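PDB 6U4B: WbbM protein from Klebsiella pneumoniae, which acts as a bifunctional O-antigen polymerase, a trimer-forming protein thought to combine two glycosyltransferase activities in one chain. Local coordinates for residues 96-102 with 214-220; 27-31 with 143-147; 85-89 with 226-231. All blocks are in the same frame, centred on the assembly; numbering follows the deposited sequence.

Interaction 1 (96-102 with 214-220); sequences DYVGFMH and NMFVMRK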
loop_
_atom_site.group_PDB
_atom_site.type_symbol
_atom_site.label_atom_id
_atom_site.label_comp_id
_atom_site.label_asym_id
_atom_site.label_seq_id
_atom_site.Cartn_x
_atom_site.Cartn_y
_atom_site.Cartn_z
ATOM N N ASP A 96 -21.086 -34.892 38.329
ATOM C CA ASP A 96 -21.245 -36.285 38.732
ATOM C C ASP A 96 -21.794 -37.137 37.596
ATOM O O ASP A 96 -21.516 -38.340 37.531
ATOM C CB ASP A 96 -22.155 -36.380 39.957
ATOM C CG ASP A 96 -21.588 -35.658 41.163
ATOM O OD1 ASP A 96 -20.351 -35.659 41.333
ATOM O OD2 ASP A 96 -22.379 -35.084 41.941
ATOM N N TYR A 97 -22.568 -36.536 36.694
ATOM C CA TYR A 97 -23.083 -37.214 35.513
ATOM C C TYR A 97 -22.804 -36.350 34.293
ATOM O O TYR A 97 -23.069 -35.144 34.313
ATOM C CB TYR A 97 -24.585 -37.492 35.639
ATOM C CG TYR A 97 -24.920 -38.638 36.565
ATOM C CD1 TYR A 97 -25.228 -39.894 36.060
ATOM C CD2 TYR A 97 -24.918 -38.468 37.942
ATOM C CE1 TYR A 97 -25.532 -40.950 36.902
ATOM C CE2 TYR A 97 -25.221 -39.517 38.793
ATOM C CZ TYR A 97 -25.526 -40.755 38.268
ATOM O OH TYR A 97 -25.827 -41.803 39.108
ATOM N N VAL A 98 -22.270 -36.964 33.240
ATOM C CA VAL A 98 -21.930 -36.274 32.000
ATOM C C VAL A 98 -22.735 -36.903 30.872
ATOM O O VAL A 98 -22.774 -38.131 30.741
ATOM C CB VAL A 98 -20.420 -36.344 31.707
ATOM C CG1 VAL A 98 -20.096 -35.668 30.383
ATOM C CG2 VAL A 98 -19.628 -35.705 32.838
ATOM N N GLY A 99 -23.370 -36.058 30.054
ATOM C CA GLY A 99 -24.265 -36.542 29.025
ATOM C C GLY A 99 -24.132 -35.752 27.738
ATOM O O GLY A 99 -23.554 -34.664 27.702
ATOM N N PHE A 100 -24.686 -36.330 26.674
ATOM C CA PHE A 100 -24.646 -35.733 25.348
ATOM C C PHE A 100 -25.940 -36.046 24.615
ATOM O O PHE A 100 -26.401 -37.191 24.620
ATOM C CB PHE A 100 -23.453 -36.244 24.528
ATOM C CG PHE A 100 -22.125 -35.996 25.177
ATOM C CD1 PHE A 100 -21.568 -36.939 26.019
ATOM C CD2 PHE A 100 -21.435 -34.818 24.945
ATOM C CE1 PHE A 100 -20.345 -36.713 26.620
ATOM C CE2 PHE A 100 -20.212 -34.585 25.541
ATOM C CZ PHE A 100 -19.665 -35.534 26.381
ATOM N N MET A 101 -26.519 -35.022 23.993
ATOM C CA MET A 101 -27.719 -35.167 23.184
ATOM C C MET A 101 -27.541 -34.371 21.900
ATOM O O MET A 101 -26.660 -33.515 21.795
ATOM C CB MET A 101 -28.971 -34.695 23.942
ATOM C CG MET A 101 -29.228 -35.445 25.245
ATOM S SD MET A 101 -30.808 -35.071 26.047
ATOM C CE MET A 101 -30.593 -33.346 26.473
ATOM N N HIS A 102 -28.373 -34.680 20.910
ATOM C CA HIS A 102 -28.379 -33.919 19.670
ATOM C C HIS A 102 -29.122 -32.599 19.878
ATOM O O HIS A 102 -29.677 -32.333 20.946
ATOM C CB HIS A 102 -29.000 -34.741 18.544
ATOM C CG HIS A 102 -28.380 -36.092 18.376
ATOM N ND1 HIS A 102 -27.093 -36.267 17.911
ATOM C CD2 HIS A 102 -28.863 -37.334 18.620
ATOM C CE1 HIS A 102 -26.812 -37.558 17.873
ATOM N NE2 HIS A 102 -27.870 -38.227 18.297
ATOM N N ASN A 214 -25.055 -41.958 19.779
ATOM C CA ASN A 214 -24.029 -41.300 20.577
ATOM C C ASN A 214 -24.667 -40.443 21.664
ATOM O O ASN A 214 -24.028 -39.534 22.201
ATOM C CB ASN A 214 -23.109 -40.460 19.689
ATOM C CG ASN A 214 -23.877 -39.652 18.664
ATOM O OD1 ASN A 214 -24.969 -40.035 18.246
ATOM N ND2 ASN A 214 -23.311 -38.529 18.250
ATOM N N MET A 215 -25.926 -40.722 21.982
ATOM C CA MET A 215 -26.701 -39.954 22.944
ATOM C C MET A 215 -26.809 -40.766 24.230
ATOM O O MET A 215 -27.387 -41.858 24.231
ATOM C CB MET A 215 -28.082 -39.638 22.370
ATOM C CG MET A 215 -28.881 -38.600 23.128
ATOM S SD MET A 215 -30.206 -37.924 22.106
ATOM C CE MET A 215 -31.123 -39.410 21.704
ATOM N N PHE A 216 -26.242 -40.244 25.314
ATOM C CA PHE A 216 -26.232 -40.977 26.572
ATOM C C PHE A 216 -26.014 -40.007 27.722
ATOM O O PHE A 216 -25.616 -38.857 27.526
ATOM C CB PHE A 216 -25.147 -42.066 26.584
ATOM C CG PHE A 216 -23.751 -41.544 26.341
ATOM C CD1 PHE A 216 -23.165 -41.649 25.090
ATOM C CD2 PHE A 216 -23.023 -40.957 27.365
ATOM C CE1 PHE A 216 -21.881 -41.175 24.864
ATOM C CE2 PHE A 216 -21.742 -40.480 27.147
ATOM C CZ PHE A 216 -21.169 -40.590 25.895
ATOM N N VAL A 217 -26.288 -40.497 28.928
ATOM C CA VAL A 217 -25.866 -39.870 30.174
ATOM C C VAL A 217 -25.238 -40.961 31.027
ATOM O O VAL A 217 -25.859 -42.005 31.255
ATOM C CB VAL A 217 -27.037 -39.209 30.929
ATOM C CG1 VAL A 217 -26.515 -38.399 32.111
ATOM C CG2 VAL A 217 -27.870 -38.336 29.999
ATOM N N MET A 218 -24.008 -40.739 31.487
ATOM C CA MET A 218 -23.340 -41.745 32.298
ATOM C C MET A 218 -22.593 -41.083 33.446
ATOM O O MET A 218 -22.364 -39.870 33.456
ATOM C CB MET A 218 -22.386 -42.610 31.466
ATOM C CG MET A 218 -21.251 -41.855 30.820
ATOM S SD MET A 218 -20.148 -42.972 29.933
ATOM C CE MET A 218 -21.251 -43.633 28.690
ATOM N N ARG A 219 -22.222 -41.911 34.421
ATOM C CA ARG A 219 -21.551 -41.440 35.620
ATOM C C ARG A 219 -20.169 -40.890 35.285
ATOM O O ARG A 219 -19.516 -41.320 34.329
ATOM C CB ARG A 219 -21.437 -42.574 36.641
ATOM C CG ARG A 219 -20.990 -42.126 38.024
ATOM C CD ARG A 219 -22.088 -42.318 39.053
ATOM N NE ARG A 219 -22.258 -43.723 39.416
ATOM C CZ ARG A 219 -23.114 -44.159 40.334
ATOM N NH1 ARG A 219 -23.198 -45.455 40.603
ATOM N NH2 ARG A 219 -23.888 -43.300 40.985
ATOM N N LYS A 220 -19.733 -39.924 36.098
ATOM C CA LYS A 220 -18.472 -39.224 35.867
ATOM C C LYS A 220 -17.302 -40.192 35.707
ATOM O O LYS A 220 -16.477 -40.045 34.799
ATOM C CB LYS A 220 -18.215 -38.253 37.019
ATOM C CG LYS A 220 -16.825 -37.641 37.063
ATOM C CD LYS A 220 -16.660 -36.836 38.345
ATOM C CE LYS A 220 -15.212 -36.459 38.605
ATOM N NZ LYS A 220 -15.036 -35.887 39.971
#

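Interaction 2 (27-31 with 143-147); sequences NSVKI and IQRCV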
loop_
_atom_site.group_PDB
_atom_site.type_symbol
_atom_site.label_atom_id
_atom_site.label_comp_id
_atom_site.label_asym_id
_atom_site.label_seq_id
_atom_site.Cartn_x
_atom_site.Cartn_y
_atom_site.Cartn_z
ATOM N N ASN A 27 -25.364 -34.254 43.989
ATOM C CA ASN A 27 -25.676 -34.809 42.675
ATOM C C ASN A 27 -25.633 -33.720 41.602
ATOM O O ASN A 27 -26.403 -32.761 41.653
ATOM C CB ASN A 27 -27.052 -35.476 42.690
ATOM C CG ASN A 27 -27.109 -36.715 41.816
ATOM O OD1 ASN A 27 -26.127 -37.448 41.694
ATOM N ND2 ASN A 27 -28.261 -36.955 41.200
ATOM N N SER A 28 -24.740 -33.881 40.628
ATOM C CA SER A 28 -24.521 -32.892 39.582
ATOM C C SER A 28 -24.697 -33.524 38.209
ATOM O O SER A 28 -24.243 -34.647 37.965
ATOM C CB SER A 28 -23.123 -32.275 39.688
ATOM O OG SER A 28 -22.893 -31.729 40.979
ATOM N N VAL A 29 -25.353 -32.792 37.312
ATOM C CA VAL A 29 -25.611 -33.253 35.955
ATOM C C VAL A 29 -25.221 -32.148 34.984
ATOM O O VAL A 29 -25.576 -30.983 35.187
ATOM C CB VAL A 29 -27.086 -33.653 35.755
ATOM C CG1 VAL A 29 -27.291 -34.233 34.370
ATOM C CG2 VAL A 29 -27.519 -34.644 36.831
ATOM N N LYS A 30 -24.481 -32.515 33.940
ATOM C CA LYS A 30 -24.157 -31.608 32.845
ATOM C C LYS A 30 -24.301 -32.380 31.545
ATOM O O LYS A 30 -23.580 -33.357 31.320
ATOM C CB LYS A 30 -22.742 -31.037 32.987
ATOM C CG LYS A 30 -22.614 -29.989 34.081
ATOM C CD LYS A 30 -21.168 -29.576 34.298
ATOM C CE LYS A 30 -20.938 -28.130 33.892
ATOM N NZ LYS A 30 -19.583 -27.662 34.296
ATOM N N ILE A 31 -25.240 -31.958 30.705
ATOM C CA ILE A 31 -25.510 -32.603 29.426
ATOM C C ILE A 31 -25.258 -31.589 28.321
ATOM O O ILE A 31 -25.693 -30.435 28.421
ATOM C CB ILE A 31 -26.947 -33.146 29.356
ATOM C CG1 ILE A 31 -27.221 -34.079 30.537
ATOM C CG2 ILE A 31 -27.179 -33.874 28.040
ATOM C CD1 ILE A 31 -28.668 -34.492 30.660
ATOM N N ILE A 143 -34.435 -34.478 35.514
ATOM C CA ILE A 143 -33.231 -35.192 35.103
ATOM C C ILE A 143 -32.486 -35.737 36.315
ATOM O O ILE A 143 -31.895 -36.823 36.253
ATOM C CB ILE A 143 -32.346 -34.271 34.241
ATOM C CG1 ILE A 143 -33.030 -33.991 32.901
ATOM C CG2 ILE A 143 -30.969 -34.879 34.022
ATOM C CD1 ILE A 143 -32.256 -33.068 31.989
ATOM N N GLN A 144 -32.518 -35.018 37.441
ATOM C CA GLN A 144 -31.811 -35.478 38.634
ATOM C C GLN A 144 -32.460 -36.726 39.225
ATOM O O GLN A 144 -31.759 -37.664 39.625
ATOM C CB GLN A 144 -31.750 -34.359 39.673
ATOM C CG GLN A 144 -30.631 -33.355 39.434
ATOM C CD GLN A 144 -29.510 -33.485 40.446
ATOM O OE1 GLN A 144 -29.754 -33.623 41.646
ATOM N NE2 GLN A 144 -28.272 -33.445 39.966
ATOM N N ARG A 145 -33.793 -36.757 39.298
ATOM C CA ARG A 145 -34.467 -37.944 39.816
ATOM C C ARG A 145 -34.321 -39.130 38.871
ATOM O O ARG A 145 -34.371 -40.284 39.310
ATOM C CB ARG A 145 -35.948 -37.652 40.072
ATOM C CG ARG A 145 -36.227 -36.755 41.272
ATOM C CD ARG A 145 -37.564 -37.106 41.920
ATOM N NE ARG A 145 -37.828 -36.315 43.119
ATOM C CZ ARG A 145 -38.790 -36.586 43.998
ATOM N NH1 ARG A 145 -39.581 -37.636 43.818
ATOM N NH2 ARG A 145 -38.957 -35.810 45.060
ATOM N N CYS A 146 -34.134 -38.871 37.578
ATOM C CA CYS A 146 -34.019 -39.965 36.624
ATOM C C CYS A 146 -32.665 -40.656 36.719
ATOM O O CYS A 146 -32.560 -41.846 36.398
ATOM C CB CYS A 146 -34.256 -39.441 35.211
ATOM S SG CYS A 146 -34.384 -40.702 33.926
ATOM N N VAL A 147 -31.628 -39.938 37.160
ATOM C CA VAL A 147 -30.271 -40.476 37.207
ATOM C C VAL A 147 -29.897 -40.988 38.599
ATOM O O VAL A 147 -28.732 -41.320 38.832
ATOM C CB VAL A 147 -29.237 -39.446 36.730
ATOM C CG1 VAL A 147 -29.566 -38.930 35.349
ATOM C CG2 VAL A 147 -29.124 -38.314 37.745
#

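Interaction 3 (85-89 with 226-231); sequences HYWVW and YSEWLF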
loop_
_atom_site.group_PDB
_atom_site.type_symbol
_atom_site.label_atom_id
_atom_site.label_comp_id
_atom_site.label_asym_id
_atom_site.label_seq_id
_atom_site.Cartn_x
_atom_site.Cartn_y
_atom_site.Cartn_z
ATOM N N HIS A 85 -17.702 -34.720 22.619
ATOM C CA HIS A 85 -17.232 -35.659 23.631
ATOM C C HIS A 85 -15.779 -35.383 23.999
ATOM O O HIS A 85 -15.442 -35.229 25.180
ATOM C CB HIS A 85 -17.411 -37.090 23.107
ATOM C CG HIS A 85 -16.963 -38.164 24.052
ATOM N ND1 HIS A 85 -17.152 -39.504 23.786
ATOM C CD2 HIS A 85 -16.338 -38.105 25.251
ATOM C CE1 HIS A 85 -16.663 -40.223 24.780
ATOM N NE2 HIS A 85 -16.162 -39.398 25.682
ATOM N N TYR A 86 -14.905 -35.300 22.991
ATOM C CA TYR A 86 -13.486 -35.067 23.246
ATOM C C TYR A 86 -13.266 -33.752 23.984
ATOM O O TYR A 86 -12.499 -33.692 24.953
ATOM C CB TYR A 86 -12.710 -35.079 21.928
ATOM C CG TYR A 86 -11.215 -34.904 22.090
ATOM C CD1 TYR A 86 -10.639 -33.639 22.114
ATOM C CD2 TYR A 86 -10.378 -36.006 22.220
ATOM C CE1 TYR A 86 -9.276 -33.477 22.267
ATOM C CE2 TYR A 86 -9.014 -35.853 22.371
ATOM C CZ TYR A 86 -8.469 -34.589 22.394
ATOM O OH TYR A 86 -7.110 -34.435 22.547
ATOM N N TRP A 87 -13.937 -32.684 23.539
ATOM C CA TRP A 87 -13.713 -31.366 24.127
ATOM C C TRP A 87 -14.130 -31.332 25.592
ATOM O O TRP A 87 -13.427 -30.754 26.430
ATOM C CB TRP A 87 -14.464 -30.297 23.333
ATOM C CG TRP A 87 -14.269 -28.913 23.878
ATOM C CD1 TRP A 87 -13.265 -28.042 23.565
ATOM C CD2 TRP A 87 -15.096 -28.244 24.836
ATOM N NE1 TRP A 87 -13.418 -26.872 24.267
ATOM C CE2 TRP A 87 -14.534 -26.969 25.054
ATOM C CE3 TRP A 87 -16.259 -28.597 25.530
ATOM C CZ2 TRP A 87 -15.095 -26.047 25.937
ATOM C CZ3 TRP A 87 -16.814 -27.680 26.405
ATOM C CH2 TRP A 87 -16.231 -26.421 26.601
ATOM N N VAL A 88 -15.273 -31.941 25.920
ATOM C CA VAL A 88 -15.704 -32.007 27.314
ATOM C C VAL A 88 -14.722 -32.835 28.131
ATOM O O VAL A 88 -14.355 -32.467 29.255
ATOM C CB VAL A 88 -17.134 -32.574 27.402
ATOM C CG1 VAL A 88 -17.532 -32.791 28.851
ATOM C CG2 VAL A 88 -18.123 -31.648 26.710
ATOM N N TRP A 89 -14.274 -33.961 27.570
ATOM C CA TRP A 89 -13.338 -34.841 28.260
ATOM C C TRP A 89 -12.062 -34.105 28.654
ATOM O O TRP A 89 -11.576 -34.252 29.781
ATOM C CB TRP A 89 -13.021 -36.039 27.362
ATOM C CG TRP A 89 -11.930 -36.945 27.847
ATOM C CD1 TRP A 89 -11.641 -37.271 29.139
ATOM C CD2 TRP A 89 -10.981 -37.645 27.034
ATOM N NE1 TRP A 89 -10.570 -38.133 29.181
ATOM C CE2 TRP A 89 -10.147 -38.377 27.901
ATOM C CE3 TRP A 89 -10.755 -37.723 25.655
ATOM C CZ2 TRP A 89 -9.104 -39.178 27.435
ATOM C CZ3 TRP A 89 -9.720 -38.518 25.194
ATOM C CH2 TRP A 89 -8.908 -39.234 26.082
ATOM N N TYR A 226 -14.455 -44.647 29.856
ATOM C CA TYR A 226 -14.861 -44.878 28.473
ATOM C C TYR A 226 -14.135 -43.937 27.518
ATOM O O TYR A 226 -13.781 -44.328 26.399
ATOM C CB TYR A 226 -16.377 -44.723 28.344
ATOM C CG TYR A 226 -16.886 -44.772 26.921
ATOM C CD1 TYR A 226 -17.623 -43.719 26.392
ATOM C CD2 TYR A 226 -16.622 -45.865 26.104
ATOM C CE1 TYR A 226 -18.090 -43.754 25.090
ATOM C CE2 TYR A 226 -17.083 -45.912 24.800
ATOM C CZ TYR A 226 -17.816 -44.852 24.298
ATOM O OH TYR A 226 -18.278 -44.891 23.001
ATOM N N SER A 227 -13.896 -42.694 27.944
ATOM C CA SER A 227 -13.198 -41.737 27.092
ATOM C C SER A 227 -11.763 -42.179 26.829
ATOM O O SER A 227 -11.313 -42.207 25.677
ATOM C CB SER A 227 -13.224 -40.347 27.730
ATOM O OG SER A 227 -14.555 -39.895 27.915
ATOM N N GLU A 228 -11.026 -42.523 27.888
ATOM C CA GLU A 228 -9.655 -42.995 27.712
ATOM C C GLU A 228 -9.615 -44.247 26.848
ATOM O O GLU A 228 -8.717 -44.408 26.014
ATOM C CB GLU A 228 -9.012 -43.262 29.074
ATOM C CG GLU A 228 -8.767 -42.018 29.913
ATOM C CD GLU A 228 -8.358 -42.349 31.336
ATOM O OE1 GLU A 228 -8.521 -43.518 31.747
ATOM O OE2 GLU A 228 -7.875 -41.442 32.046
ATOM N N TRP A 229 -10.594 -45.134 27.026
ATOM C CA TRP A 229 -10.641 -46.369 26.253
ATOM C C TRP A 229 -10.993 -46.094 24.796
ATOM O O TRP A 229 -10.311 -46.576 23.882
ATOM C CB TRP A 229 -11.651 -47.326 26.892
ATOM C CG TRP A 229 -11.862 -48.621 26.163
ATOM C CD1 TRP A 229 -11.149 -49.775 26.318
ATOM C CD2 TRP A 229 -12.874 -48.902 25.190
ATOM N NE1 TRP A 229 -11.645 -50.754 25.491
ATOM C CE2 TRP A 229 -12.707 -50.243 24.790
ATOM C CE3 TRP A 229 -13.904 -48.149 24.614
ATOM C CZ2 TRP A 229 -13.530 -50.848 23.839
ATOM C CZ3 TRP A 229 -14.717 -48.749 23.670
ATOM C CH2 TRP A 229 -14.526 -50.085 23.292
ATOM N N LEU A 230 -12.048 -45.311 24.558
ATOM C CA LEU A 230 -12.518 -45.089 23.192
ATOM C C LEU A 230 -11.468 -44.374 22.350
ATOM O O LEU A 230 -11.165 -44.794 21.227
ATOM C CB LEU A 230 -13.819 -44.288 23.205
ATOM C CG LEU A 230 -14.344 -43.851 21.834
ATOM C CD1 LEU A 230 -14.818 -45.050 21.023
ATOM C CD2 LEU A 230 -15.454 -42.814 21.970
ATOM N N PHE A 231 -10.896 -43.290 22.874
ATOM C CA PHE A 231 -9.999 -42.482 22.061
ATOM C C PHE A 231 -8.608 -43.085 21.932
ATOM O O PHE A 231 -7.896 -42.749 20.982
ATOM C CB PHE A 231 -9.930 -41.056 22.612
ATOM C CG PHE A 231 -11.150 -40.242 22.299
ATOM C CD1 PHE A 231 -11.326 -39.700 21.039
ATOM C CD2 PHE A 231 -12.137 -40.045 23.252
ATOM C CE1 PHE A 231 -12.453 -38.963 20.736
ATOM C CE2 PHE A 231 -13.270 -39.308 22.955
ATOM C CZ PHE A 231 -13.428 -38.767 21.695
#

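Interaction 1 (96-102 with 214-220)
F100 and F216 pair across the strands as an antiparallel hydrogen-bonded pair, their side chains lying side by side and pointing the same way. The planes are 69° apart in an offset edge-to-face stack: the edge of F100 is directed at the face of F216, with F100 CD1 3.7 Å from F216 CZ. F216 holds CG between its backbone N and carbonyl carbon (chi1 58°), a torsion that brings the end of the ring nearer to F100. Backbone bonds from F100 N to F216 O (2.8 Å) and from V98 N to M218 O (2.9 Å), each answered by its reciprocal, establish the register. Strands 97-102 and 216-219 lie inside the mixed sheet of the DUF4422 region, flanked by strands 29-35 and 152-159. At the non-hydrogen-bonded pair G99/V217 the backbones come close, G99 CA 3.9 Å from V217 CA. V217, Y97 and R219 occupy the face opposite the phenylalanines. There the Y97 ring leans obliquely across R219, ring and guanidinium planes 47° apart; Y97 OH hydrogen-bonds to I150 O, and R219 NH1 forms a salt bridge with D151. At the far end M101 CG meets M215 CG at 3.8 Å, and N214 OD1 comes to the edge of the H102 ring, 3.1 Å from H102 CE1; H102 ND1 hydrogen-bonds to E81 OE2. Mainly main-chain hydrogen bonds and apolar packing join the strands, while Y97, H102 and R219 also reach polar partners beyond them.

Interaction 2 (27-31 with 143-147)
V29 reaches from its strand against helix 140-146 and V147 just past its end, its two methyls going to different partners. CG1 of V29, placed anti to the backbone N (chi1 -175°), meets I143 CG2 at 3.8 Å, while V29 CG2 approaches V147 CG2 at 4.1 Å. Deeper along the strand, I31 and I143 extend toward each other tip to tip, and I31 CD1 stands 4.1 Å from I143 CD1. V29, I31, I143 and V147 are all buried, and every approach among them is methyl to methyl. This is the packing of a helix on a sheet: strand 29-35 lies between strands 47-51 and 97-102, parallel to both, and helix 140-146 rests on the face that also carries Y97 and M101. C146 and V147 continue the same layer onto L153 of strand 152-159. The character changes toward N27, the first modelled residue, which is exposed and lies just ahead of the strand. Here Q144, partly exposed, turns its chain at chi2 (-108°) and carries its amide past the N27 side chain, the two running in opposite directions with their amide planes 63° apart. V29 CG2 borders this polar part too, 3.4 Å from Q144 NE2. Q144 NE2 gives a weak hydrogen bond to N27 O (2.6 Å), meeting the carbonyl from its side. The other arm of the amide, Q144 OE1, lies beside N27 CB at 3.4 Å, and N27 ND2 merely touches a methyl, V147 CG2, at 3.8 Å.

Interaction 3 (85-89 with 226-231)
H85, a buried histidine, is gripped in two directions at once: in its ring plane NE2 gives a nearly straight hydrogen bond to S227 OG (2.8 Å), and over one face it receives the edge of a phenyl ring. The residue acts as a knob in a hole formed by Y226, S227, L230 and F231, at a helix-helix packing in which the segments' axes cross at -131° and approach to 11.0 Å. H85 holds CG anti to the backbone N, which sends the imidazole across to the other helix. S227 OG also hydrogen-bonds to F223 O; that bond holds the hydroxyl in place, and the in-plane bond from H85 NE2 in turn restrains the imidazole. F231 is the hub of the aromatic cluster. Its edge points at the H85 face with planes 76° apart, CE2 lying over the ring centre, and its own face takes the edge of Y86, whose hydroxyl hydrogen-bonds to D70 OD1. Against W89 the geometry differs: the six-membered ring and F231 are nearly parallel, 17° apart, but displaced so far that little of one lies over the other, and W89 CZ3 comes to 3.5 Å from F231 CD2. The same indole passes E228 at about a right angle, with W89 CZ2 3.8 Å from E228 CG. Over its five-membered ring stands a CH-pi contact, S227 CB 3.5 Å from the centroid and almost on the ring normal.

From the N terminus, segment 27-31 opens interaction 2, which closes a loop of 111 residues when helix 140-146 arrives. Before that closure helix 82-91 and then strand 97-102 begin interactions 3 and 1; both end only after residue 147, so each crosses interaction 2. Interaction 1 then closes, at strand 216-219, nested inside interaction 3, completed by the following helix 220-240. Interactions 1 and 2 meet where Y97 N lies 2.8 Å from S28 O, a probable hydrogen bond between neighbouring strands. Interactions 1 and 3 meet where F100 CZ packs 3.7 Å from H85 CA. Interaction 2 seats helix 140-146 on one sheet face; interaction 3 joins helix 82-91, on the other, to helix 220-240.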